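Long-range contacts in tryptophan--tRNA ligase (Aeropyrum pernix, PDB 3A05), which catalyses the ATP-dependent attachment of L-tryptophan to its cognate tRNA, releasing AMP and diphosphate, as a class I aminoacyl-tRNA synthetase: residues 71-76 and 102-107; 108-113 and 148-153; 82-87 and 263-268. One frame throughout, in Å; residues are numbered along the deposited sequence.

Contact 1 (71-76 and 102-107); sequences VAVLTG and FKVFVA. With TRP (tryptophan), chain B.
K103 N donates to V71 O, V73 N to K103 O, F105 N to V73 O and A107 N to T75 O, joining two parallel neighbours whose strand axes approach to 4.6 Å; T75 N reaches F105 O at 3.3 Å, the longest of the five. V73, K103, T75 and F105 thus each bind through both N and O, the staggered bonding of parallel strands. The pair belongs to a beta-alpha-beta unit of the class I Rossmann-type domain, with helix 85-99 as the crossover.

Apolar contacts fall on both faces. At the start of the pair, CG2 of V71 sits over the centre of the F102 ring, 3.5 Å from the centroid and 10° off its normal, a CH-pi contact. This methyl reaches the ring because chi1 of -66° sets it between the backbone N and carbonyl carbon. V73 and V104 lie side by side towards helix 85-99, CG1 of V73 3.8 Å from CG2 of V104. On the other face, L74 CD1 packs 3.4 Å from F105 CB, while A72 CB meets the F105 ring at its edge.

The bound tryptophan lies at the strand ends, its CE3 within 3.3 Å of G76 N. The chemistry implies backbone polar groups satisfied by strand pairing and apolar side chains packed on both faces, with L74, T75 and G76 touching the indole.

Contact 2 (108-113 and 148-153); sequences IADAEA and FYFQTN. With CD (cadmium ion), chain F.
I108 pairs in parallel with F150 through two nearly straight backbone bonds, I108 N to Y149 O at 2.8 Å and Q151 N to I108 O at 3.0 Å, after which 108-113 passes into helix 110-115, while Q151 and T152 stay against its first turn.

Beyond this bridge the side chains take over. The carboxylate of D110 faces T152 and grips it twice: OD1 accepts from T152 N, and OD2 accepts from T152 OG1 at 2.6 Å. Each oxygen uses its syn lone pair, so the two bonds should hold the carboxylate against rotation, and chi1 of 74° places CG between the backbone N and carbonyl carbon, swinging the group across to the threonine. R121 adds a salt bridge to OD2 and also bonds T152 OG1, which probably favours a charged D110.

The extended chain of Q151 runs past A109 to the first turn of the helix. Its OE1 accepts from E112 N at 3.2 Å, with an N-H...O angle of 163°, and more weakly from A111 N, thereby occupying amides of that turn. The amide's other end, NE2, is bonded to D195, which also binds the tryptophan ligand, and to a water that donates to E112 OE1. Both E112 oxygens bind the cadmium ion, OE1 at 2.6 Å and OE2 at 2.5 Å. I108 and F150 point the same way, CG2 of I108 3.9 Å from CD1 of F150.

The contact therefore joins strand 147-150, the sheet edge within this chain, to the end of strand 103-108 and the start of helix 110-115; helix 121-139 covers I108, helix 183-197 lies against E112 and Q151, and R160 of the second subunit bonds T152 O.

Contact 3 (82-87 and 263-268); sequences KFHFGH and DSTIFL
The HIGH region of this class I synthetase, here ending in H84-F85-G86-H87, meets the loop 263-268 that follows the KMSKS region. K82 lies over one face of the F267 ring, CB 4.1 Å from its centroid in a CH-pi contact, while CE comes down near CD2 of the same ring; the lysine chain, bent at chi3 (-88°), crosses the phenylalanine at about a right angle. H84 CB touches the ring's CD1 at 3.7 Å. Replacing F267 by an alanine is likely to leave the K82 chain without the ring it lies on and open a gap beside H84 CB.

The backbones meet through L268 N, which donates to F83 O at 3.0 Å, and through a weak bond from F85 N to I266 O. H84 is the N-cap of helix 85-99 and forms a capping box with H87: H84 N donates to H87 ND1 at 2.9 Å, nearly in the imidazole plane. The HIGH signature thus starts its helix with H87 reaching back to the N-cap residue and H84 ND1 reaching weakly forward to G86 N, and T265 CG2 packs at 3.6 Å against H84 CB.

Beyond the cap, F85 CD1 meets L268 CD1 at 3.6 Å and lies beside I266 CB, with I266 O at the ring edge. L268 CD1 also meets the edge of the F83 ring, and H312 stacks edge-to-face on F85.

From the N terminus, strand 72-77 leads into the HIGH region and helix 85-99, and contact 1 closes this first loop when strand 103-108 returns beside it. The chain runs straight on into helix 110-115, and contact 2 closes the next loop, in series, after helix 121-139, when strand 147-150 comes alongside. The two touch where V106 O probably bonds Y149 N, strand 103-108 lying between 72-77 and the edge strand 147-150. Contact 3 opens inside the loop of contact 1 and closes only at 263-268, so it crosses contact 1 and encloses contact 2. Without touching either, it ties the start of helix 85-99 to the loop before helix 272-280.

Contact 1 (71-76 and 102-107)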
loop_
_atom_site.group_PDB
_atom_site.type_symbol
_atom_site.label_atom_id
_atom_site.label_comp_id
_atom_site.label_asym_id
_atom_site.label_seq_id
_atom_site.Cartn_x
_atom_site.Cartn_y
_atom_site.Cartn_z
ATOM N N VAL A 71 -21.328 -18.657 -1.708
ATOM C CA VAL A 71 -21.207 -17.256 -2.195
ATOM C C VAL A 71 -20.980 -16.259 -1.040
ATOM O O VAL A 71 -21.167 -16.612 0.096
ATOM C CB VAL A 71 -22.385 -16.826 -3.084
ATOM C CG1 VAL A 71 -22.392 -17.610 -4.361
ATOM C CG2 VAL A 71 -23.755 -16.921 -2.333
ATOM N N ALA A 72 -20.548 -15.031 -1.314
ATOM C CA ALA A 72 -20.177 -14.128 -0.220
ATOM C C ALA A 72 -20.758 -12.764 -0.392
ATOM O O ALA A 72 -21.066 -12.357 -1.516
ATOM C CB ALA A 72 -18.669 -13.979 -0.108
ATOM N N VAL A 73 -20.862 -12.046 0.735
ATOM C CA VAL A 73 -21.191 -10.630 0.666
ATOM C C VAL A 73 -20.174 -9.960 1.502
ATOM O O VAL A 73 -19.684 -10.552 2.466
ATOM C CB VAL A 73 -22.667 -10.281 1.116
ATOM C CG1 VAL A 73 -22.956 -10.832 2.474
ATOM C CG2 VAL A 73 -22.916 -8.706 1.075
ATOM N N LEU A 74 -19.800 -8.739 1.094
ATOM C CA LEU A 74 -18.735 -8.013 1.762
ATOM C C LEU A 74 -19.132 -6.550 1.772
ATOM O O LEU A 74 -19.731 -6.095 0.789
ATOM C CB LEU A 74 -17.382 -8.176 0.982
ATOM C CG LEU A 74 -16.208 -7.478 1.715
ATOM C CD1 LEU A 74 -14.952 -8.279 1.823
ATOM C CD2 LEU A 74 -15.953 -6.129 1.070
ATOM N N THR A 75 -18.844 -5.817 2.870
ATOM C CA THR A 75 -18.960 -4.363 2.829
ATOM C C THR A 75 -17.902 -3.880 3.835
ATOM O O THR A 75 -17.279 -4.679 4.536
ATOM C CB THR A 75 -20.418 -3.858 3.245
ATOM O OG1 THR A 75 -20.465 -2.426 3.140
ATOM C CG2 THR A 75 -20.705 -4.218 4.695
ATOM N N GLY A 76 -17.635 -2.587 3.939
ATOM C CA GLY A 76 -16.806 -2.202 5.058
ATOM C C GLY A 76 -17.368 -0.971 5.757
ATOM O O GLY A 76 -18.263 -0.272 5.202
ATOM N N PHE A 102 -25.168 -16.966 2.697
ATOM C CA PHE A 102 -23.986 -16.168 2.274
ATOM C C PHE A 102 -22.935 -16.095 3.357
ATOM O O PHE A 102 -23.279 -15.933 4.537
ATOM C CB PHE A 102 -24.402 -14.780 1.945
ATOM C CG PHE A 102 -25.005 -14.640 0.596
ATOM C CD1 PHE A 102 -26.192 -15.276 0.278
ATOM C CD2 PHE A 102 -24.384 -13.847 -0.347
ATOM C CE1 PHE A 102 -26.770 -15.104 -0.949
ATOM C CE2 PHE A 102 -24.925 -13.664 -1.605
ATOM C CZ PHE A 102 -26.121 -14.307 -1.914
ATOM N N LYS A 103 -21.659 -16.210 2.966
ATOM C CA LYS A 103 -20.563 -15.874 3.858
ATOM C C LYS A 103 -20.459 -14.363 3.933
ATOM O O LYS A 103 -20.455 -13.658 2.915
ATOM C CB LYS A 103 -19.237 -16.495 3.344
ATOM C CG LYS A 103 -17.991 -16.174 4.238
ATOM C CD LYS A 103 -17.953 -17.022 5.536
ATOM C CE LYS A 103 -16.926 -16.428 6.442
ATOM N NZ LYS A 103 -16.705 -17.152 7.741
ATOM N N VAL A 104 -20.320 -13.830 5.142
ATOM C CA VAL A 104 -20.327 -12.393 5.264
ATOM C C VAL A 104 -18.932 -11.915 5.662
ATOM O O VAL A 104 -18.345 -12.494 6.536
ATOM C CB VAL A 104 -21.343 -11.926 6.382
ATOM C CG1 VAL A 104 -21.183 -10.416 6.613
ATOM C CG2 VAL A 104 -22.845 -12.262 6.014
ATOM N N PHE A 105 -18.419 -10.893 5.001
ATOM C CA PHE A 105 -17.171 -10.317 5.395
ATOM C C PHE A 105 -17.458 -8.860 5.775
ATOM O O PHE A 105 -18.100 -8.172 5.049
ATOM C CB PHE A 105 -16.143 -10.302 4.219
ATOM C CG PHE A 105 -15.631 -11.695 3.843
ATOM C CD1 PHE A 105 -16.303 -12.484 2.944
ATOM C CD2 PHE A 105 -14.453 -12.193 4.420
ATOM C CE1 PHE A 105 -15.758 -13.789 2.570
ATOM C CE2 PHE A 105 -13.979 -13.459 4.118
ATOM C CZ PHE A 105 -14.639 -14.254 3.246
ATOM N N VAL A 106 -16.896 -8.377 6.856
ATOM C CA VAL A 106 -17.053 -6.941 7.124
ATOM C C VAL A 106 -15.667 -6.390 7.296
ATOM O O VAL A 106 -14.973 -6.821 8.179
ATOM C CB VAL A 106 -17.796 -6.765 8.506
ATOM C CG1 VAL A 106 -17.827 -5.248 8.955
ATOM C CG2 VAL A 106 -19.195 -7.394 8.403
ATOM N N ALA A 107 -15.300 -5.419 6.487
ATOM C CA ALA A 107 -14.043 -4.750 6.681
ATOM C C ALA A 107 -14.185 -3.519 7.608
ATOM O O ALA A 107 -15.125 -2.734 7.469
ATOM C CB ALA A 107 -13.432 -4.281 5.324
HETATM N N TRP B . -14.542 3.334 1.977
HETATM C CA TRP B . -15.712 3.086 2.839
HETATM C C TRP B . -16.113 4.378 3.591
HETATM O O TRP B . -17.186 4.460 4.152
HETATM C CB TRP B . -15.423 1.924 3.791
HETATM C CG TRP B . -15.003 0.662 3.049
HETATM C CD1 TRP B . -13.727 0.100 3.023
HETATM C CD2 TRP B . -15.827 -0.169 2.163
HETATM N NE1 TRP B . -13.748 -1.054 2.248
HETATM C CE2 TRP B . -15.002 -1.230 1.701
HETATM C CE3 TRP B . -17.185 -0.136 1.765
HETATM C CZ2 TRP B . -15.478 -2.243 0.835
HETATM C CZ3 TRP B . -17.674 -1.168 0.913
HETATM C CH2 TRP B . -16.807 -2.199 0.457
#

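Contact 2 (108-113 and 148-153)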
loop_
_atom_site.group_PDB
_atom_site.type_symbol
_atom_site.label_atom_id
_atom_site.label_comp_id
_atom_site.label_asym_id
_atom_site.label_seq_id
_atom_site.Cartn_x
_atom_site.Cartn_y
_atom_site.Cartn_z
ATOM N N ILE A 108 -13.228 -3.380 8.533
ATOM C CA ILE A 108 -13.040 -2.144 9.235
ATOM C C ILE A 108 -11.964 -1.316 8.573
ATOM O O ILE A 108 -10.777 -1.723 8.504
ATOM C CB ILE A 108 -12.625 -2.395 10.704
ATOM C CG1 ILE A 108 -13.624 -3.345 11.377
ATOM C CG2 ILE A 108 -12.482 -1.047 11.439
ATOM C CD1 ILE A 108 -15.155 -2.829 11.424
ATOM N N ALA A 109 -12.366 -0.133 8.128
ATOM C CA ALA A 109 -11.493 0.765 7.386
ATOM C C ALA A 109 -10.635 1.601 8.220
ATOM O O ALA A 109 -10.593 2.777 7.995
ATOM C CB ALA A 109 -12.301 1.651 6.425
ATOM N N ASP A 110 -9.883 0.996 9.125
ATOM C CA ASP A 110 -9.033 1.729 10.048
ATOM C C ASP A 110 -7.766 2.339 9.395
ATOM O O ASP A 110 -7.233 3.376 9.895
ATOM C CB ASP A 110 -8.630 0.787 11.191
ATOM C CG ASP A 110 -7.575 -0.268 10.772
ATOM O OD1 ASP A 110 -7.724 -0.919 9.705
ATOM O OD2 ASP A 110 -6.615 -0.473 11.557
ATOM N N ALA A 111 -7.283 1.768 8.276
ATOM C CA ALA A 111 -6.176 2.458 7.547
ATOM C C ALA A 111 -6.694 3.769 6.947
ATOM O O ALA A 111 -6.054 4.852 7.020
ATOM C CB ALA A 111 -5.633 1.583 6.441
ATOM N N GLU A 112 -7.859 3.684 6.315
ATOM C CA GLU A 112 -8.433 4.931 5.790
ATOM C C GLU A 112 -8.787 5.947 6.914
ATOM O O GLU A 112 -8.570 7.151 6.758
ATOM C CB GLU A 112 -9.661 4.647 4.980
ATOM C CG GLU A 112 -10.148 5.885 4.245
ATOM C CD GLU A 112 -11.459 5.629 3.540
ATOM O OE1 GLU A 112 -11.897 4.446 3.424
ATOM O OE2 GLU A 112 -12.019 6.623 3.057
ATOM N N ALA A 113 -9.330 5.444 8.027
ATOM C CA ALA A 113 -9.594 6.292 9.217
ATOM C C ALA A 113 -8.361 7.111 9.657
ATOM O O ALA A 113 -8.373 8.350 9.781
ATOM C CB ALA A 113 -10.109 5.441 10.333
ATOM N N PHE A 148 -14.839 -10.513 10.463
ATOM C CA PHE A 148 -14.569 -9.109 10.572
ATOM C C PHE A 148 -13.029 -9.000 10.512
ATOM O O PHE A 148 -12.334 -9.858 11.074
ATOM C CB PHE A 148 -14.982 -8.553 11.972
ATOM C CG PHE A 148 -16.484 -8.649 12.297
ATOM C CD1 PHE A 148 -17.359 -7.624 11.940
ATOM C CD2 PHE A 148 -16.983 -9.727 13.002
ATOM C CE1 PHE A 148 -18.723 -7.730 12.265
ATOM C CE2 PHE A 148 -18.379 -9.814 13.355
ATOM C CZ PHE A 148 -19.218 -8.829 12.967
ATOM N N TYR A 149 -12.507 -7.889 9.967
ATOM C CA TYR A 149 -11.071 -7.734 9.905
ATOM C C TYR A 149 -10.780 -6.289 9.806
ATOM O O TYR A 149 -11.635 -5.508 9.372
ATOM C CB TYR A 149 -10.442 -8.526 8.698
ATOM C CG TYR A 149 -10.769 -7.928 7.329
ATOM C CD1 TYR A 149 -10.034 -6.873 6.822
ATOM C CD2 TYR A 149 -11.807 -8.452 6.539
ATOM C CE1 TYR A 149 -10.319 -6.355 5.567
ATOM C CE2 TYR A 149 -12.097 -7.916 5.243
ATOM C CZ TYR A 149 -11.324 -6.917 4.779
ATOM O OH TYR A 149 -11.593 -6.277 3.630
ATOM N N PHE A 150 -9.541 -5.949 10.175
ATOM C CA PHE A 150 -8.987 -4.604 10.025
ATOM C C PHE A 150 -8.131 -4.501 8.768
ATOM O O PHE A 150 -7.304 -5.434 8.484
ATOM C CB PHE A 150 -8.057 -4.275 11.232
ATOM C CG PHE A 150 -8.789 -4.126 12.541
ATOM C CD1 PHE A 150 -9.375 -2.915 12.885
ATOM C CD2 PHE A 150 -8.915 -5.201 13.416
ATOM C CE1 PHE A 150 -10.087 -2.767 14.126
ATOM C CE2 PHE A 150 -9.626 -5.044 14.686
ATOM C CZ PHE A 150 -10.212 -3.827 14.995
ATOM N N GLN A 151 -8.299 -3.389 8.048
ATOM C CA GLN A 151 -7.500 -3.107 6.852
ATOM C C GLN A 151 -6.009 -3.263 7.222
ATOM O O GLN A 151 -5.215 -3.792 6.432
ATOM C CB GLN A 151 -7.746 -1.713 6.333
ATOM C CG GLN A 151 -9.078 -1.604 5.546
ATOM C CD GLN A 151 -9.350 -0.206 5.025
ATOM O OE1 GLN A 151 -8.845 0.763 5.537
ATOM N NE2 GLN A 151 -10.181 -0.108 4.021
ATOM N N THR A 152 -5.661 -2.884 8.456
ATOM C CA THR A 152 -4.265 -2.794 8.787
ATOM C C THR A 152 -3.830 -4.100 9.373
ATOM O O THR A 152 -2.713 -4.211 9.847
ATOM C CB THR A 152 -3.928 -1.645 9.774
ATOM O OG1 THR A 152 -4.565 -1.908 11.004
ATOM C CG2 THR A 152 -4.305 -0.326 9.255
ATOM N N ASN A 153 -4.694 -5.104 9.360
ATOM C CA ASN A 153 -4.256 -6.361 9.940
ATOM C C ASN A 153 -4.692 -7.584 9.192
ATOM O O ASN A 153 -5.114 -8.574 9.784
ATOM C CB ASN A 153 -4.687 -6.511 11.375
ATOM C CG ASN A 153 -3.738 -7.421 12.149
ATOM O OD1 ASN A 153 -2.500 -7.386 11.916
ATOM N ND2 ASN A 153 -4.276 -8.233 13.050
HETATM CD CD CD F . -13.608 5.328 1.669
HETATM O O HOH W 1 -10.325 2.263 2.140
HETATM O O HOH W 2 -11.994 4.570 -0.378
#

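Contact 3 (82-87 and 263-268)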
loop_
_atom_site.group_PDB
_atom_site.type_symbol
_atom_site.label_atom_id
_atom_site.label_comp_id
_atom_site.label_asym_id
_atom_site.label_seq_id
_atom_site.Cartn_x
_atom_site.Cartn_y
_atom_site.Cartn_z
ATOM N N LYS A 82 -20.922 7.579 15.641
ATOM C CA LYS A 82 -21.699 6.438 16.200
ATOM C C LYS A 82 -22.487 5.692 15.158
ATOM O O LYS A 82 -22.813 6.238 14.090
ATOM C CB LYS A 82 -22.599 6.882 17.354
ATOM C CG LYS A 82 -21.844 7.578 18.547
ATOM C CD LYS A 82 -22.787 7.745 19.746
ATOM C CE LYS A 82 -23.546 9.079 19.602
ATOM N NZ LYS A 82 -24.037 9.706 20.927
ATOM N N PHE A 83 -22.806 4.443 15.486
ATOM C CA PHE A 83 -23.553 3.609 14.608
ATOM C C PHE A 83 -25.024 4.053 14.578
ATOM O O PHE A 83 -25.688 4.082 15.643
ATOM C CB PHE A 83 -23.467 2.241 15.189
ATOM C CG PHE A 83 -23.935 1.174 14.303
ATOM C CD1 PHE A 83 -25.274 0.819 14.292
ATOM C CD2 PHE A 83 -23.022 0.434 13.499
ATOM C CE1 PHE A 83 -25.769 -0.237 13.495
ATOM C CE2 PHE A 83 -23.539 -0.629 12.695
ATOM C CZ PHE A 83 -24.908 -0.951 12.713
ATOM N N HIS A 84 -25.531 4.307 13.366
ATOM C CA HIS A 84 -26.833 4.882 13.187
ATOM C C HIS A 84 -27.695 4.014 12.248
ATOM O O HIS A 84 -27.242 2.935 11.815
ATOM C CB HIS A 84 -26.738 6.365 12.728
ATOM C CG HIS A 84 -26.037 6.593 11.422
ATOM N ND1 HIS A 84 -26.401 5.966 10.239
ATOM C CD2 HIS A 84 -25.027 7.442 11.093
ATOM C CE1 HIS A 84 -25.627 6.401 9.255
ATOM N NE2 HIS A 84 -24.797 7.296 9.747
ATOM N N PHE A 85 -28.909 4.486 11.949
ATOM C CA PHE A 85 -29.852 3.724 11.171
ATOM C C PHE A 85 -29.428 3.656 9.698
ATOM O O PHE A 85 -29.833 2.750 8.979
ATOM C CB PHE A 85 -31.312 4.263 11.332
ATOM C CG PHE A 85 -32.062 3.636 12.502
ATOM C CD1 PHE A 85 -31.727 3.932 13.809
ATOM C CD2 PHE A 85 -33.116 2.767 12.288
ATOM C CE1 PHE A 85 -32.454 3.303 14.912
ATOM C CE2 PHE A 85 -33.807 2.169 13.340
ATOM C CZ PHE A 85 -33.450 2.408 14.646
ATOM N N GLY A 86 -28.588 4.588 9.268
ATOM C CA GLY A 86 -27.914 4.446 7.924
ATOM C C GLY A 86 -27.119 3.166 7.897
ATOM O O GLY A 86 -27.331 2.350 7.050
ATOM N N HIS A 87 -26.291 2.960 8.902
ATOM C CA HIS A 87 -25.473 1.765 9.038
ATOM C C HIS A 87 -26.351 0.541 9.193
ATOM O O HIS A 87 -26.031 -0.530 8.611
ATOM C CB HIS A 87 -24.540 1.853 10.246
ATOM C CG HIS A 87 -23.626 3.030 10.216
ATOM N ND1 HIS A 87 -23.593 3.962 11.224
ATOM C CD2 HIS A 87 -22.718 3.446 9.285
ATOM C CE1 HIS A 87 -22.735 4.924 10.904
ATOM N NE2 HIS A 87 -22.166 4.616 9.753
ATOM N N ASP A 263 -29.181 15.060 15.221
ATOM C CA ASP A 263 -30.627 15.129 14.920
ATOM C C ASP A 263 -31.053 14.638 13.553
ATOM O O ASP A 263 -32.236 14.382 13.330
ATOM C CB ASP A 263 -31.136 16.537 15.115
ATOM C CG ASP A 263 -31.359 16.857 16.570
ATOM O OD1 ASP A 263 -31.054 15.978 17.428
ATOM O OD2 ASP A 263 -31.854 17.982 16.852
ATOM N N SER A 264 -30.100 14.508 12.633
ATOM C CA SER A 264 -30.315 13.822 11.356
ATOM C C SER A 264 -30.749 12.419 11.620
ATOM O O SER A 264 -31.504 11.905 10.814
ATOM C CB SER A 264 -29.018 13.761 10.450
ATOM O OG SER A 264 -28.103 12.719 10.859
ATOM N N THR A 265 -30.203 11.755 12.656
ATOM C CA THR A 265 -30.466 10.298 12.768
ATOM C C THR A 265 -30.548 9.835 14.166
ATOM O O THR A 265 -29.927 10.409 15.034
ATOM C CB THR A 265 -29.224 9.366 12.531
ATOM O OG1 THR A 265 -27.966 10.081 12.574
ATOM C CG2 THR A 265 -29.483 8.239 11.412
ATOM N N ILE A 266 -31.076 8.636 14.312
ATOM C CA ILE A 266 -31.092 8.005 15.587
ATOM C C ILE A 266 -29.839 7.148 15.703
ATOM O O ILE A 266 -29.572 6.317 14.796
ATOM C CB ILE A 266 -32.316 7.088 15.669
ATOM C CG1 ILE A 266 -33.617 7.858 15.265
ATOM C CG2 ILE A 266 -32.318 6.439 16.987
ATOM C CD1 ILE A 266 -33.959 9.060 16.152
ATOM N N PHE A 267 -29.109 7.271 16.806
ATOM C CA PHE A 267 -28.036 6.330 17.068
ATOM C C PHE A 267 -28.554 5.102 17.787
ATOM O O PHE A 267 -29.457 5.187 18.610
ATOM C CB PHE A 267 -26.916 7.001 17.846
ATOM C CG PHE A 267 -26.318 8.170 17.123
ATOM C CD1 PHE A 267 -25.782 8.022 15.842
ATOM C CD2 PHE A 267 -26.283 9.442 17.719
ATOM C CE1 PHE A 267 -25.224 9.113 15.182
ATOM C CE2 PHE A 267 -25.759 10.520 17.062
ATOM C CZ PHE A 267 -25.230 10.368 15.800
ATOM N N LEU A 268 -28.032 3.930 17.465
ATOM C CA LEU A 268 -28.551 2.733 18.126
ATOM C C LEU A 268 -28.324 2.710 19.660
ATOM O O LEU A 268 -28.910 1.865 20.359
ATOM C CB LEU A 268 -28.021 1.459 17.463
ATOM C CG LEU A 268 -29.018 1.138 16.319
ATOM C CD1 LEU A 268 -28.898 2.088 15.090
ATOM C CD2 LEU A 268 -28.925 -0.247 15.887
#